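Local coordinates for maltose-binding protein MalE1 (Thermotoga maritima, PDB 6DTU) that binds maltotetraose and probably hands malto-oligosaccharides to a membrane transporter for uptake, at residues A107-A112 and E154-A159; I111-N116 and E122-M127; W231-Y236 and Y243-I248; R294-D299 and K313-V318. One frame throughout, in Å; residues are numbered along the deposited sequence.

Interaction 1 (A107-A112 and E154-A159). With GLC (alpha-D-glucopyranose), chain C; GLC (alpha-D-glucopyranose), chain B.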
# COMPACT_ATOMS: atom_id res chain seq x y z
N ALA A 107 -10.93 -0.92 -2.01
CA ALA A 107 -10.36 -1.99 -1.19
C ALA A 107 -9.47 -1.39 -0.12
O ALA A 107 -8.94 -0.29 -0.28
CB ALA A 107 -9.51 -2.95 -2.03
N MET A 108 -9.29 -2.14 0.96
CA MET A 108 -8.20 -1.89 1.89
C MET A 108 -7.17 -3.01 1.78
O MET A 108 -7.37 -4.00 1.08
CB MET A 108 -8.70 -1.71 3.33
CG MET A 108 -9.26 -2.97 3.92
SD MET A 108 -9.66 -2.81 5.68
CE MET A 108 -8.13 -3.36 6.44
N GLU A 109 -6.05 -2.82 2.47
CA GLU A 109 -4.94 -3.74 2.29
C GLU A 109 -3.94 -3.55 3.42
O GLU A 109 -3.91 -2.51 4.09
CB GLU A 109 -4.23 -3.48 0.95
CG GLU A 109 -3.61 -2.08 0.91
CD GLU A 109 -3.24 -1.62 -0.47
OE1 GLU A 109 -3.63 -2.28 -1.46
OE2 GLU A 109 -2.55 -0.59 -0.57
N ALA A 110 -3.10 -4.57 3.61
CA ALA A 110 -1.92 -4.48 4.46
C ALA A 110 -0.96 -5.57 4.02
O ALA A 110 -1.40 -6.63 3.55
CB ALA A 110 -2.27 -4.70 5.93
N ILE A 111 0.34 -5.30 4.16
CA ILE A 111 1.32 -6.34 3.85
C ILE A 111 1.25 -7.45 4.89
O ILE A 111 0.74 -7.28 6.00
CB ILE A 111 2.75 -5.80 3.66
CG1 ILE A 111 3.30 -5.14 4.93
CG2 ILE A 111 2.78 -4.77 2.53
CD1 ILE A 111 4.65 -4.42 4.70
N ALA A 112 1.73 -8.63 4.49
CA ALA A 112 1.67 -9.84 5.29
C ALA A 112 2.80 -10.76 4.85
O ALA A 112 3.54 -10.46 3.90
CB ALA A 112 0.32 -10.56 5.14
N GLU A 154 12.95 0.36 2.23
CA GLU A 154 11.73 1.09 1.93
C GLU A 154 10.86 1.12 3.18
O GLU A 154 10.39 0.08 3.65
CB GLU A 154 11.01 0.39 0.77
CG GLU A 154 10.07 1.28 0.00
CD GLU A 154 9.53 0.61 -1.26
OE1 GLU A 154 10.11 -0.39 -1.75
OE2 GLU A 154 8.51 1.12 -1.78
N PHE A 155 10.64 2.32 3.71
CA PHE A 155 9.96 2.49 5.00
C PHE A 155 8.62 1.77 5.05
O PHE A 155 8.26 1.17 6.08
CB PHE A 155 9.79 3.98 5.27
CG PHE A 155 8.86 4.30 6.43
CD1 PHE A 155 9.06 3.75 7.68
CD2 PHE A 155 7.85 5.23 6.27
CE1 PHE A 155 8.23 4.06 8.73
CE2 PHE A 155 7.01 5.56 7.33
CZ PHE A 155 7.20 4.98 8.56
N TYR A 156 7.84 1.83 3.97
CA TYR A 156 6.52 1.21 3.98
C TYR A 156 6.60 -0.28 4.37
O TYR A 156 5.75 -0.78 5.12
CB TYR A 156 5.86 1.41 2.63
CG TYR A 156 4.49 0.77 2.52
CD1 TYR A 156 3.32 1.46 2.87
CD2 TYR A 156 4.35 -0.55 2.09
CE1 TYR A 156 2.06 0.85 2.78
CE2 TYR A 156 3.09 -1.15 1.99
CZ TYR A 156 1.96 -0.44 2.35
OH TYR A 156 0.75 -1.04 2.26
N TYR A 157 7.64 -0.97 3.92
CA TYR A 157 7.78 -2.40 4.19
C TYR A 157 8.45 -2.72 5.52
O TYR A 157 8.28 -3.84 6.04
CB TYR A 157 8.52 -3.08 3.02
CG TYR A 157 7.69 -3.01 1.77
CD1 TYR A 157 6.78 -4.02 1.47
CD2 TYR A 157 7.77 -1.92 0.91
CE1 TYR A 157 5.97 -3.93 0.35
CE2 TYR A 157 6.98 -1.84 -0.20
CZ TYR A 157 6.09 -2.85 -0.48
OH TYR A 157 5.28 -2.78 -1.57
N ILE A 158 9.20 -1.78 6.09
CA ILE A 158 9.82 -1.96 7.40
C ILE A 158 8.92 -1.43 8.51
O ILE A 158 9.12 -1.76 9.69
CB ILE A 158 11.19 -1.28 7.40
CG1 ILE A 158 12.04 -1.78 6.22
CG2 ILE A 158 11.96 -1.49 8.71
CD1 ILE A 158 12.18 -3.28 6.18
N ALA A 159 7.91 -0.63 8.17
CA ALA A 159 6.97 -0.14 9.17
C ALA A 159 6.41 -1.20 10.11
O ALA A 159 6.23 -0.88 11.29
CB ALA A 159 5.83 0.65 8.49
C1 GLC C . 1.83 -0.67 -2.40
C2 GLC C . 0.87 0.02 -1.50
C3 GLC C . 1.13 1.45 -1.44
C4 GLC C . 2.54 1.74 -0.98
C5 GLC C . 3.60 1.01 -1.87
C6 GLC C . 4.92 1.05 -1.31
O2 GLC C . -0.46 -0.16 -2.08
O3 GLC C . 0.24 2.10 -0.46
O4 GLC C . 2.83 3.17 -1.12
O5 GLC C . 3.19 -0.46 -1.89
O6 GLC C . 5.84 0.65 -2.31
C1 GLC B . 2.92 3.91 0.06
C2 GLC B . 2.19 5.19 -0.11
C3 GLC B . 2.81 6.03 -1.19
C4 GLC B . 4.22 6.35 -0.90
C5 GLC B . 5.05 5.05 -0.72
C6 GLC B . 6.36 5.32 -0.30
O2 GLC B . 0.82 4.89 -0.48
O3 GLC B . 2.04 7.27 -1.32
O4 GLC B . 4.74 7.09 -2.04
O5 GLC B . 4.34 4.18 0.36
O6 GLC B . 7.05 4.09 -0.21
O HOH W 1 -1.22 0.68 1.39
O HOH W 2 0.97 -2.56 4.73
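Ile111 touches Tyr156 with CG2 and Tyr157 mainly with CD1, and all three residues lie beside the maltotetraose site. Along 154-159 the first pocket residue is Glu154, at the N-cap of the helix. Its extended chain is long enough to reach the sugar: OE2 accepts from O6 of the chain C glucose at 2.8 Å, while OE1 is held by Ser151. Tyr156 swings its CG anti to the backbone N (chi1 179°), which carries the ring out from the helix. C4 of the chain C glucose sits over the centre of this ring, a good seat for the apolar C-H groups of a pyranose. Ile111 CG2 comes in obliquely at CE2 of Tyr156, 3.7 Å away. The phenol oxygen reaches 107-112 through two waters. One donates to Glu109 OE2 (2.7 Å) and also bonds Tyr156 OH and O3 of the chain C glucose; the other accepts from Ile111 N and meets the same hydroxyl. Glu109 OE2 in addition accepts from O2 of the chain C glucose at 2.6 Å, so the carboxylate grips both sugar and water. Tyr157 follows, with CD2 of Tyr156 over the centre of its ring. Ile111 CD1 lies 3.9 Å from Tyr157 CD1, and O6 of the chain C glucose comes up at the ring's edge. Helix 155-164 also packs on helix 341-352, Tyr156 touching Trp341, while Arg301 pairs with Glu109 OE1. Segment 107-112 leads from strand 100-109 of the large mixed sheet to strand 112-116 of the four-stranded sheet, consistent with an interlobe crossing of a periplasmic binding protein.

Interaction 2 (I111-N116 and E122-M127)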
# COMPACT_ATOMS: atom_id res chain seq x y z
N ILE A 111 0.34 -5.30 4.16
CA ILE A 111 1.32 -6.34 3.85
C ILE A 111 1.25 -7.45 4.89
O ILE A 111 0.74 -7.28 6.00
CB ILE A 111 2.75 -5.80 3.66
CG1 ILE A 111 3.30 -5.14 4.93
CG2 ILE A 111 2.78 -4.77 2.53
CD1 ILE A 111 4.65 -4.42 4.70
N ALA A 112 1.73 -8.63 4.49
CA ALA A 112 1.67 -9.84 5.29
C ALA A 112 2.80 -10.76 4.85
O ALA A 112 3.54 -10.46 3.90
CB ALA A 112 0.32 -10.56 5.14
N LEU A 113 2.96 -11.87 5.55
CA LEU A 113 3.90 -12.89 5.08
C LEU A 113 3.23 -13.68 3.98
O LEU A 113 2.16 -14.27 4.18
CB LEU A 113 4.32 -13.82 6.21
CG LEU A 113 5.35 -14.88 5.89
CD1 LEU A 113 6.72 -14.25 5.78
CD2 LEU A 113 5.32 -15.91 7.02
N ILE A 114 3.82 -13.66 2.79
CA ILE A 114 3.41 -14.50 1.68
C ILE A 114 4.50 -15.54 1.51
O ILE A 114 5.68 -15.21 1.45
CB ILE A 114 3.25 -13.68 0.39
CG1 ILE A 114 2.25 -12.55 0.61
CG2 ILE A 114 2.76 -14.60 -0.76
CD1 ILE A 114 2.17 -11.63 -0.56
N TYR A 115 4.11 -16.81 1.50
CA TYR A 115 5.12 -17.86 1.50
C TYR A 115 4.82 -18.93 0.46
O TYR A 115 3.66 -19.21 0.14
CB TYR A 115 5.29 -18.46 2.91
CG TYR A 115 4.02 -19.10 3.45
CD1 TYR A 115 3.84 -20.48 3.38
CD2 TYR A 115 2.99 -18.33 3.99
CE1 TYR A 115 2.68 -21.08 3.86
CE2 TYR A 115 1.82 -18.91 4.48
CZ TYR A 115 1.68 -20.30 4.41
OH TYR A 115 0.52 -20.91 4.87
N ASN A 116 5.88 -19.49 -0.11
CA ASN A 116 5.78 -20.55 -1.12
C ASN A 116 5.76 -21.90 -0.42
O ASN A 116 6.75 -22.31 0.19
CB ASN A 116 6.97 -20.45 -2.09
CG ASN A 116 6.88 -21.42 -3.25
OD1 ASN A 116 6.31 -22.50 -3.14
ND2 ASN A 116 7.45 -21.03 -4.38
N GLU A 122 4.45 -24.90 6.12
CA GLU A 122 3.75 -24.24 7.21
C GLU A 122 4.53 -22.99 7.61
O GLU A 122 5.75 -23.05 7.79
CB GLU A 122 3.56 -25.18 8.39
CG GLU A 122 2.79 -26.43 7.99
CD GLU A 122 2.42 -27.29 9.16
OE1 GLU A 122 2.81 -26.96 10.30
OE2 GLU A 122 1.74 -28.31 8.93
N PRO A 123 3.86 -21.85 7.76
CA PRO A 123 4.57 -20.58 7.94
C PRO A 123 5.15 -20.43 9.33
O PRO A 123 4.56 -20.91 10.32
CB PRO A 123 3.48 -19.54 7.68
CG PRO A 123 2.21 -20.23 8.11
CD PRO A 123 2.40 -21.66 7.69
N PRO A 124 6.27 -19.74 9.46
CA PRO A 124 6.85 -19.50 10.79
C PRO A 124 5.93 -18.64 11.63
O PRO A 124 5.20 -17.79 11.13
CB PRO A 124 8.15 -18.75 10.47
CG PRO A 124 7.85 -18.07 9.17
CD PRO A 124 7.04 -19.06 8.40
N LYS A 125 5.98 -18.88 12.94
CA LYS A 125 5.16 -18.13 13.88
C LYS A 125 5.92 -16.98 14.53
O LYS A 125 5.29 -16.03 15.01
CB LYS A 125 4.66 -19.08 14.98
CG LYS A 125 3.34 -18.66 15.63
CD LYS A 125 3.17 -19.31 17.00
CE LYS A 125 1.71 -19.49 17.37
NZ LYS A 125 1.00 -18.20 17.59
N THR A 126 7.25 -17.05 14.57
CA THR A 126 8.08 -15.99 15.12
C THR A 126 9.15 -15.60 14.11
O THR A 126 9.45 -16.35 13.18
CB THR A 126 8.76 -16.41 16.42
OG1 THR A 126 9.72 -17.42 16.14
CG2 THR A 126 7.74 -16.94 17.40
N MET A 127 9.69 -14.40 14.30
CA MET A 127 10.80 -13.94 13.46
C MET A 127 12.04 -14.79 13.70
O MET A 127 12.81 -15.04 12.76
CB MET A 127 11.07 -12.45 13.71
CG MET A 127 10.04 -11.48 13.06
SD MET A 127 9.92 -11.60 11.24
CE MET A 127 11.58 -11.18 10.70
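This is apolar packing of Tyr115 and Leu113 against Pro123 and Pro124, in a strand-loop-helix unit of the periplasmic binding protein fold. Strand 112-116 is an inner strand of the four-stranded mixed sheet, and the chain turns back over one of its faces through 122-127 before helix 127-140 begins. Leu113 and Tyr115 stand two residues apart, so both side chains leave the same face of the strand and meet the returning loop. Prolines suit the loop side: each offers a compact, rigid hydrocarbon ring, and neither has a backbone N-H that would need an acceptor in this apolar layer. The main contact is a CH-pi interaction, with Pro123 CB 3.8 Å from the centroid of the Tyr115 ring and 17° off its normal, over the face. CG of Tyr115 lies between its own backbone N and carbonyl carbon (chi1 61°), which brings the ring over toward the loop, and chi2 of 99° presents its face to Pro123. The proline ring continues outward along the phenol, and its CD reaches Tyr115 OH at 3.5 Å. A serine at Tyr115 would probably leave Pro123 without the flat surface it rests on and open a gap between strand and loop. Beyond the prolines, Thr126 caps the start of helix 127-140 through a bond from Glu129 N to its OG1, and Leu130 of that helix touches both Leu113 and Pro124. Leucine fits here because one methyl of its fork reaches both prolines: CD2 of Leu113 is 3.8 Å from CD of Pro124 and 4.1 Å from CB of Pro123.

Interaction 3 (W231-Y236 and Y243-I248). With GLC (alpha-D-glucopyranose), chain C; GLC (alpha-D-glucopyranose), chain D.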
# COMPACT_ATOMS: atom_id res chain seq x y z
N TRP A 231 -1.99 -6.91 -3.52
CA TRP A 231 -1.82 -6.53 -4.91
C TRP A 231 -0.88 -7.46 -5.66
O TRP A 231 -0.88 -7.45 -6.89
CB TRP A 231 -1.23 -5.11 -4.98
CG TRP A 231 0.04 -4.93 -4.17
CD1 TRP A 231 1.30 -5.26 -4.56
CD2 TRP A 231 0.15 -4.39 -2.84
NE1 TRP A 231 2.19 -4.95 -3.56
CE2 TRP A 231 1.51 -4.43 -2.49
CE3 TRP A 231 -0.77 -3.91 -1.91
CZ2 TRP A 231 1.99 -3.98 -1.25
CZ3 TRP A 231 -0.30 -3.46 -0.68
CH2 TRP A 231 1.07 -3.52 -0.36
N ALA A 232 -0.07 -8.25 -4.96
CA ALA A 232 0.93 -9.08 -5.62
C ALA A 232 0.46 -10.50 -5.92
O ALA A 232 1.11 -11.19 -6.71
CB ALA A 232 2.20 -9.12 -4.78
N ILE A 233 -0.69 -10.91 -5.38
CA ILE A 233 -1.08 -12.31 -5.30
C ILE A 233 -1.55 -12.85 -6.65
O ILE A 233 -1.24 -14.00 -7.00
CB ILE A 233 -2.16 -12.44 -4.22
CG1 ILE A 233 -1.52 -12.33 -2.84
CG2 ILE A 233 -3.01 -13.69 -4.45
CD1 ILE A 233 -0.50 -13.35 -2.58
N LYS A 234 -2.33 -12.08 -7.40
CA LYS A 234 -2.84 -12.59 -8.66
C LYS A 234 -1.71 -12.99 -9.60
O LYS A 234 -1.76 -14.04 -10.23
CB LYS A 234 -3.75 -11.57 -9.35
CG LYS A 234 -4.39 -12.15 -10.61
CD LYS A 234 -5.34 -11.17 -11.27
CE LYS A 234 -6.22 -11.87 -12.31
NZ LYS A 234 -5.43 -12.58 -13.36
N ALA A 235 -0.66 -12.17 -9.65
CA ALA A 235 0.47 -12.52 -10.51
C ALA A 235 1.15 -13.79 -10.03
O ALA A 235 1.60 -14.62 -10.85
CB ALA A 235 1.46 -11.35 -10.58
N TYR A 236 1.23 -14.00 -8.72
CA TYR A 236 1.85 -15.23 -8.22
C TYR A 236 0.99 -16.44 -8.56
O TYR A 236 1.51 -17.50 -8.92
CB TYR A 236 2.10 -15.14 -6.71
CG TYR A 236 2.94 -13.99 -6.22
CD1 TYR A 236 3.87 -13.36 -7.04
CD2 TYR A 236 2.79 -13.54 -4.92
CE1 TYR A 236 4.63 -12.29 -6.57
CE2 TYR A 236 3.55 -12.48 -4.43
CZ TYR A 236 4.47 -11.86 -5.27
OH TYR A 236 5.20 -10.79 -4.78
N TYR A 243 1.15 -20.60 -3.03
CA TYR A 243 1.47 -19.68 -1.96
C TYR A 243 0.41 -19.72 -0.85
O TYR A 243 -0.74 -20.11 -1.06
CB TYR A 243 1.55 -18.24 -2.50
CG TYR A 243 0.19 -17.77 -2.96
CD1 TYR A 243 -0.65 -17.08 -2.10
CD2 TYR A 243 -0.27 -18.08 -4.22
CE1 TYR A 243 -1.92 -16.70 -2.50
CE2 TYR A 243 -1.51 -17.69 -4.64
CZ TYR A 243 -2.34 -17.01 -3.77
OH TYR A 243 -3.59 -16.64 -4.20
N GLY A 244 0.83 -19.28 0.34
CA GLY A 244 -0.08 -18.98 1.42
C GLY A 244 0.13 -17.56 1.91
O GLY A 244 1.11 -16.89 1.56
N VAL A 245 -0.84 -17.08 2.69
CA VAL A 245 -0.78 -15.76 3.32
C VAL A 245 -0.97 -15.93 4.82
O VAL A 245 -1.91 -16.61 5.26
CB VAL A 245 -1.83 -14.79 2.74
CG1 VAL A 245 -1.71 -13.41 3.40
CG2 VAL A 245 -1.71 -14.70 1.21
N ALA A 246 -0.10 -15.30 5.60
CA ALA A 246 -0.16 -15.37 7.06
C ALA A 246 0.28 -14.03 7.62
O ALA A 246 0.98 -13.26 6.94
CB ALA A 246 0.78 -16.47 7.57
N PRO A 247 -0.11 -13.70 8.85
CA PRO A 247 0.45 -12.50 9.47
C PRO A 247 1.97 -12.57 9.54
O PRO A 247 2.56 -13.66 9.60
CB PRO A 247 -0.17 -12.50 10.87
CG PRO A 247 -1.42 -13.29 10.72
CD PRO A 247 -1.13 -14.34 9.70
N ILE A 248 2.60 -11.40 9.51
CA ILE A 248 4.05 -11.35 9.69
C ILE A 248 4.37 -11.99 11.03
O ILE A 248 3.62 -11.78 12.01
CB ILE A 248 4.56 -9.91 9.63
CG1 ILE A 248 4.21 -9.28 8.27
CG2 ILE A 248 6.07 -9.82 9.93
CD1 ILE A 248 4.38 -7.76 8.24
C1 GLC C . 1.83 -0.67 -2.40
C2 GLC C . 0.87 0.02 -1.50
C3 GLC C . 1.13 1.45 -1.44
C4 GLC C . 2.54 1.74 -0.98
C5 GLC C . 3.60 1.01 -1.87
C6 GLC C . 4.92 1.05 -1.31
O2 GLC C . -0.46 -0.16 -2.08
O3 GLC C . 0.24 2.10 -0.46
O4 GLC C . 2.83 3.17 -1.12
O5 GLC C . 3.19 -0.46 -1.89
O6 GLC C . 5.84 0.65 -2.31
C1 GLC D . 1.22 -1.87 -7.46
C2 GLC D . 0.06 -1.71 -6.56
C3 GLC D . 0.32 -0.72 -5.50
C4 GLC D . 1.52 -1.09 -4.70
C5 GLC D . 2.77 -1.15 -5.62
C6 GLC D . 3.91 -1.68 -5.00
O1 GLC D . 1.45 -0.69 -8.16
O2 GLC D . -1.06 -1.28 -7.40
O3 GLC D . -0.88 -0.69 -4.65
O4 GLC D . 1.75 -0.09 -3.67
O5 GLC D . 2.42 -2.18 -6.70
O6 GLC D . 5.02 -1.55 -5.89
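Ile233 and Tyr243 form the tight part of this contact. CG2 of Ile233 lies 3.5 Å from Tyr243 CZ, near the hydroxyl end of the ring. The other branch of the isoleucine crosses the phenol obliquely, with CD1 3.6 Å from Tyr243 CE1. A beta-branched residue suits the spot, since its two arms touch the ring at successive atoms. Tyrosine suits the strand because it adds a polar tip to an apolar ring, and that hydroxyl is bonded to Asp317 of helix 316-326. CG of Tyr243 sits between the backbone N and the carbonyl carbon (chi1 67°), which leans the ring toward helix 233-238. In the periplasmic binding protein fold this joins helix 233-238 to strand 243-246, an edge strand of the four-stranded sheet. Packing is looser at Val245, whose CG2 meets Ile233 CD1 at 4.2 Å. Outward from the contact, partly exposed Lys234 points away from the strand and forms a salt bridge with Asp238. At the other end of 231-236, Trp231 turns to the sugar instead of the strand. One face of its indole carries two glucose units, that of chain C over the six-membered ring, where CZ2 lies 3.5 Å from C1, and that of chain D nearer the pyrrole side, where CD1 lies 3.9 Å from O5.

Interaction 4 (R294-D299 and K313-V318)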
# COMPACT_ATOMS: atom_id res chain seq x y z
N ARG A 294 -16.12 -7.29 -9.71
CA ARG A 294 -15.26 -7.51 -10.87
C ARG A 294 -13.89 -6.89 -10.67
O ARG A 294 -12.89 -7.47 -11.09
CB ARG A 294 -15.93 -6.98 -12.14
CG ARG A 294 -17.11 -7.82 -12.51
CD ARG A 294 -17.86 -7.20 -13.67
NE ARG A 294 -17.02 -7.14 -14.84
CZ ARG A 294 -17.29 -6.43 -15.92
NH1 ARG A 294 -18.40 -5.71 -16.00
NH2 ARG A 294 -16.43 -6.43 -16.93
N ILE A 295 -13.82 -5.71 -10.04
CA ILE A 295 -12.53 -5.11 -9.70
C ILE A 295 -11.76 -6.01 -8.74
O ILE A 295 -10.56 -6.25 -8.94
CB ILE A 295 -12.70 -3.67 -9.17
CG1 ILE A 295 -13.11 -2.73 -10.31
CG2 ILE A 295 -11.39 -3.16 -8.53
CD1 ILE A 295 -13.55 -1.38 -9.82
N TYR A 296 -12.42 -6.52 -7.70
CA TYR A 296 -11.78 -7.50 -6.82
C TYR A 296 -11.25 -8.69 -7.61
O TYR A 296 -10.12 -9.14 -7.39
CB TYR A 296 -12.73 -7.99 -5.71
CG TYR A 296 -12.20 -9.25 -5.06
CD1 TYR A 296 -11.29 -9.19 -4.01
CD2 TYR A 296 -12.58 -10.51 -5.52
CE1 TYR A 296 -10.79 -10.36 -3.43
CE2 TYR A 296 -12.13 -11.65 -4.94
CZ TYR A 296 -11.21 -11.58 -3.91
OH TYR A 296 -10.72 -12.76 -3.37
N LEU A 297 -12.08 -9.25 -8.48
CA LEU A 297 -11.63 -10.43 -9.23
C LEU A 297 -10.42 -10.12 -10.08
O LEU A 297 -9.55 -10.98 -10.27
CB LEU A 297 -12.78 -10.98 -10.07
CG LEU A 297 -13.90 -11.59 -9.22
CD1 LEU A 297 -15.04 -11.98 -10.13
CD2 LEU A 297 -13.38 -12.79 -8.44
N GLY A 298 -10.34 -8.89 -10.61
CA GLY A 298 -9.19 -8.47 -11.39
C GLY A 298 -8.00 -8.00 -10.58
O GLY A 298 -6.87 -8.06 -11.07
N ASP A 299 -8.24 -7.58 -9.34
CA ASP A 299 -7.20 -6.98 -8.50
C ASP A 299 -7.57 -7.30 -7.05
O ASP A 299 -8.09 -6.44 -6.33
CB ASP A 299 -7.15 -5.47 -8.74
CG ASP A 299 -6.17 -4.74 -7.85
OD1 ASP A 299 -5.34 -5.39 -7.20
OD2 ASP A 299 -6.22 -3.48 -7.83
N LYS A 313 -15.29 -13.09 1.87
CA LYS A 313 -14.76 -13.14 3.23
C LYS A 313 -14.14 -14.50 3.58
O LYS A 313 -13.30 -14.58 4.48
CB LYS A 313 -15.89 -12.81 4.21
CG LYS A 313 -17.01 -13.84 4.15
CD LYS A 313 -17.71 -14.03 5.46
CE LYS A 313 -18.61 -12.86 5.75
NZ LYS A 313 -19.71 -13.20 6.70
N ASP A 314 -14.56 -15.58 2.91
CA ASP A 314 -14.03 -16.90 3.20
C ASP A 314 -12.83 -17.30 2.35
O ASP A 314 -12.28 -18.39 2.55
CB ASP A 314 -15.13 -17.96 3.12
CG ASP A 314 -16.11 -17.84 4.25
OD1 ASP A 314 -15.69 -17.41 5.34
OD2 ASP A 314 -17.30 -18.16 4.05
N ASN A 315 -12.40 -16.46 1.40
CA ASN A 315 -11.20 -16.77 0.65
C ASN A 315 -9.99 -16.81 1.58
O ASN A 315 -9.78 -15.86 2.34
CB ASN A 315 -10.98 -15.74 -0.46
CG ASN A 315 -9.84 -16.13 -1.42
OD1 ASN A 315 -8.68 -16.31 -1.02
ND2 ASN A 315 -10.18 -16.28 -2.69
N PRO A 316 -9.18 -17.88 1.56
CA PRO A 316 -8.04 -17.93 2.48
C PRO A 316 -7.08 -16.76 2.37
O PRO A 316 -6.43 -16.41 3.37
CB PRO A 316 -7.35 -19.27 2.13
CG PRO A 316 -7.94 -19.71 0.86
CD PRO A 316 -9.31 -19.10 0.74
N ASP A 317 -6.94 -16.14 1.18
CA ASP A 317 -6.09 -14.97 1.05
C ASP A 317 -6.72 -13.75 1.72
O ASP A 317 -6.02 -12.96 2.37
CB ASP A 317 -5.79 -14.67 -0.42
CG ASP A 317 -5.04 -15.79 -1.11
OD1 ASP A 317 -4.46 -16.66 -0.43
OD2 ASP A 317 -5.05 -15.79 -2.37
N VAL A 318 -8.03 -13.57 1.55
CA VAL A 318 -8.75 -12.52 2.26
C VAL A 318 -8.62 -12.72 3.76
O VAL A 318 -8.39 -11.78 4.51
CB VAL A 318 -10.22 -12.50 1.80
CG1 VAL A 318 -11.04 -11.58 2.68
CG2 VAL A 318 -10.31 -12.10 0.32
O HOH W 3 -12.58 -14.74 -2.80
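Tyr296 reaches from the end of helix 289-298 to Asn315 and Val318 at the start of helix 316-326. The apolar share is small. Val318 CG2 approaches the far end of the phenol, 3.8 Å from Tyr296 OH and 4.2 Å from CE1. With CG anti to the backbone N (chi1 164°), Tyr296 holds its ring out from its helix toward helix 316-326. Val312 of helix 306-312 touches both Tyr296 and Val318. The polar share runs through water. Tyr296 OH and Asn315 ND2 are 3.6 Å apart, too far for a direct bond, and the ring and amide planes stand 75° to each other. A water lies between them, 2.8 Å from Tyr296 OH, and accepts from Asn315 ND2 at 2.9 Å. The remaining bond lies within 313-318: Asp317 N donates to Asn315 OD1 at 2.8 Å, arriving in the carbonyl plane. Because OD1 is used by this bond, the amide rotation is fixed and its NH2 group faces the water. With a leucine in place of Asn315, Asp317 N would probably lose its cap and the water its amide donor, weakening the link to Tyr296. Asparagine, with an acceptor and a donor on one short branch, serves both tasks. The Tyr296 side chain is about 13 Å from a bound glucose, so this is structural packing away from the sugar. The bond from Asp317 N to Asn315 OD1 closes an Asx turn, and the whole is a classic asparagine N-cap followed by proline in the helix's first position.

Overall arrangement
Interactions 1 and 3 both reach the chain C glucose, and their centres are 13 Å apart. Trp231 joins them directly: its CH2 lies 3.6 Å from Ile111 CG2, and its CZ2 lies 3.5 Å from Tyr157 OH. Interaction 2 starts from the same stretch as interaction 1, sharing Ile111 and Ala112, but runs into the four-stranded sheet, their centres 14 Å apart. There it meets interaction 3 through neighbouring strands, with Leu113 N 2.8 Å from Ala246 O. Interaction 4 does not touch the sugar; it connects to interaction 3, whose centre is 12 Å away, where a probable hydrogen bond, short at 2.5 Å, joins Tyr243 OH to Asp317 OD2. Its nearest atoms stay about 6 Å from interaction 1.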